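Reticulocyte binding protein (Streptococcus agalactiae COH1, PDB 3FAW) probably hydrolyses the alpha-1,6 linkages of pullulan and related branched alpha-glucans as a secreted, cell-wall-anchored pullulanase of group B Streptococcus. Local coordinates at residues A[236-241]-A[398-403]. Residues are numbered along the deposited sequence; the frame is centred on the assembly and turned at random.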
loop_
_atom_site.group_PDB
_atom_site.type_symbol
_atom_site.label_atom_id
_atom_site.label_comp_id
_atom_site.label_asym_id
_atom_site.label_seq_id
_atom_site.Cartn_x
_atom_site.Cartn_y
_atom_site.Cartn_z
ATOM N N ILE A 236 25.219 -2.615 -15.739
ATOM C CA ILE A 236 23.952 -1.889 -15.670
ATOM C C ILE A 236 22.888 -2.818 -15.083
ATOM O O ILE A 236 22.522 -3.818 -15.697
ATOM C CB ILE A 236 23.529 -1.372 -17.060
ATOM C CG1 ILE A 236 24.475 -0.253 -17.512
ATOM C CG2 ILE A 236 22.096 -0.869 -17.032
ATOM C CD1 ILE A 236 24.401 0.065 -18.998
ATOM N N LYS A 237 22.407 -2.480 -13.887
ATOM C CA LYS A 237 21.491 -3.346 -13.133
ATOM C C LYS A 237 20.235 -2.614 -12.659
ATOM O O LYS A 237 19.575 -3.030 -11.700
ATOM C CB LYS A 237 22.228 -4.000 -11.952
ATOM C CG LYS A 237 23.212 -3.108 -11.202
ATOM C CD LYS A 237 23.839 -3.880 -10.034
ATOM C CE LYS A 237 25.142 -3.265 -9.560
ATOM N NZ LYS A 237 24.964 -1.954 -8.882
ATOM N N THR A 238 19.910 -1.527 -13.350
ATOM C CA THR A 238 18.702 -0.760 -13.089
ATOM C C THR A 238 18.117 -0.296 -14.413
ATOM O O THR A 238 18.774 -0.352 -15.456
ATOM C CB THR A 238 18.984 0.501 -12.226
ATOM O OG1 THR A 238 19.770 1.441 -12.974
ATOM C CG2 THR A 238 19.708 0.134 -10.943
ATOM N N ALA A 239 16.878 0.172 -14.361
ATOM C CA ALA A 239 16.289 0.889 -15.483
ATOM C C ALA A 239 17.051 2.203 -15.650
ATOM O O ALA A 239 17.795 2.622 -14.755
ATOM C CB ALA A 239 14.806 1.149 -15.238
ATOM N N LYS A 240 16.880 2.840 -16.804
ATOM C CA LYS A 240 17.516 4.119 -17.073
ATOM C C LYS A 240 16.489 5.236 -16.913
ATOM O O LYS A 240 15.335 5.092 -17.325
ATOM C CB LYS A 240 18.112 4.132 -18.484
ATOM C CG LYS A 240 19.148 3.048 -18.740
ATOM C CD LYS A 240 19.708 3.141 -20.157
ATOM C CE LYS A 240 20.631 1.973 -20.483
ATOM N NZ LYS A 240 19.871 0.700 -20.721
ATOM N N ALA A 241 16.904 6.345 -16.307
ATOM C CA ALA A 241 16.022 7.507 -16.163
ATOM C C ALA A 241 15.762 8.157 -17.523
ATOM O O ALA A 241 16.504 7.926 -18.477
ATOM C CB ALA A 241 16.617 8.514 -15.194
ATOM N N THR A 398 18.742 -3.669 -2.587
ATOM C CA THR A 398 19.451 -2.780 -1.663
ATOM C C THR A 398 20.384 -1.814 -2.401
ATOM O O THR A 398 20.532 -0.663 -1.996
ATOM C CB THR A 398 20.258 -3.597 -0.616
ATOM O OG1 THR A 398 19.364 -4.434 0.127
ATOM C CG2 THR A 398 21.016 -2.684 0.344
ATOM N N TYR A 399 20.988 -2.271 -3.497
ATOM C CA TYR A 399 21.921 -1.439 -4.257
ATOM C C TYR A 399 21.292 -0.183 -4.901
ATOM O O TYR A 399 21.995 0.796 -5.146
ATOM C CB TYR A 399 22.705 -2.271 -5.291
ATOM C CG TYR A 399 21.906 -2.911 -6.416
ATOM C CD1 TYR A 399 21.291 -2.136 -7.402
ATOM C CD2 TYR A 399 21.815 -4.295 -6.523
ATOM C CE1 TYR A 399 20.582 -2.725 -8.443
ATOM C CE2 TYR A 399 21.113 -4.895 -7.563
ATOM C CZ TYR A 399 20.496 -4.102 -8.519
ATOM O OH TYR A 399 19.803 -4.694 -9.544
ATOM N N LEU A 400 19.984 -0.207 -5.155
ATOM C CA LEU A 400 19.286 0.924 -5.783
ATOM C C LEU A 400 19.645 2.270 -5.156
ATOM O O LEU A 400 19.872 3.252 -5.865
ATOM C CB LEU A 400 17.759 0.726 -5.730
ATOM C CG LEU A 400 17.167 -0.134 -6.845
ATOM C CD1 LEU A 400 15.765 -0.641 -6.493
ATOM C CD2 LEU A 400 17.150 0.661 -8.160
ATOM N N PHE A 401 19.668 2.300 -3.825
ATOM C CA PHE A 401 20.050 3.482 -3.056
ATOM C C PHE A 401 21.442 3.349 -2.430
ATOM O O PHE A 401 22.144 4.347 -2.277
ATOM C CB PHE A 401 19.013 3.758 -1.967
ATOM C CG PHE A 401 17.793 4.486 -2.461
ATOM C CD1 PHE A 401 17.773 5.868 -2.512
ATOM C CD2 PHE A 401 16.665 3.789 -2.866
ATOM C CE1 PHE A 401 16.652 6.545 -2.966
ATOM C CE2 PHE A 401 15.546 4.458 -3.327
ATOM C CZ PHE A 401 15.538 5.839 -3.371
ATOM N N GLU A 402 21.847 2.130 -2.079
ATOM C CA GLU A 402 23.141 1.920 -1.412
ATOM C C GLU A 402 24.316 2.276 -2.321
ATOM O O GLU A 402 25.346 2.758 -1.848
ATOM C CB GLU A 402 23.281 0.481 -0.908
ATOM C CG GLU A 402 24.375 0.279 0.155
ATOM C CD GLU A 402 24.042 0.902 1.507
ATOM O OE1 GLU A 402 22.898 1.360 1.706
ATOM O OE2 GLU A 402 24.933 0.930 2.387
ATOM N N ASP A 403 24.161 2.042 -3.623
ATOM C CA ASP A 403 25.167 2.460 -4.599
ATOM C C ASP A 403 25.343 3.977 -4.645
ATOM O O ASP A 403 26.428 4.459 -4.931
ATOM C CB ASP A 403 24.803 1.977 -6.008
ATOM C CG ASP A 403 25.043 0.488 -6.209
ATOM O OD1 ASP A 403 25.735 -0.142 -5.382
ATOM O OD2 ASP A 403 24.538 -0.048 -7.217
#
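Lys-237 lies along one face of the Tyr-399 ring and reaches past it to Asp-403, and its side chain and carbonyl supply every polar contact between the two segments. The ammonium group makes two contacts: NZ of Lys-237 sits 2.6 Å from OD2 of Asp-403 in a salt bridge. The same NZ also lies over the face of the Tyr-399 ring, 4.3 Å from its centroid, in a cation-pi contact. Beyond CB the chain is extended out to CE, then turns at chi4 (69°), which sets NZ over the ring and against the carboxylate.

Beside the ammonium group, over the same face, CD of Lys-237 makes a CH-pi contact 3.7 Å from the ring centroid. The phenol adds a hydrogen bond: Tyr-399 OH donates to the backbone O of Lys-237 at 2.7 Å, in the carbonyl plane and on a lone pair. At the ring's edge the contact turns apolar, where CG2 of Thr-238 lies 3.9 Å from CE1 of Tyr-399 and 3.8 Å from CD2 of Leu-400.

The loop following strand 212-216 of the module-48-type antiparallel sheet thus meets short helix 399-402 of the catalytic barrel domain; Val-214 touches both Lys-237 and Asp-403. The hydrogen bond tethers the phenol end to the loop, the lysine over one face would be expected to hinder ring turning about chi2, and carboxylate and pi cloud together probably stabilise the lysine's positive charge.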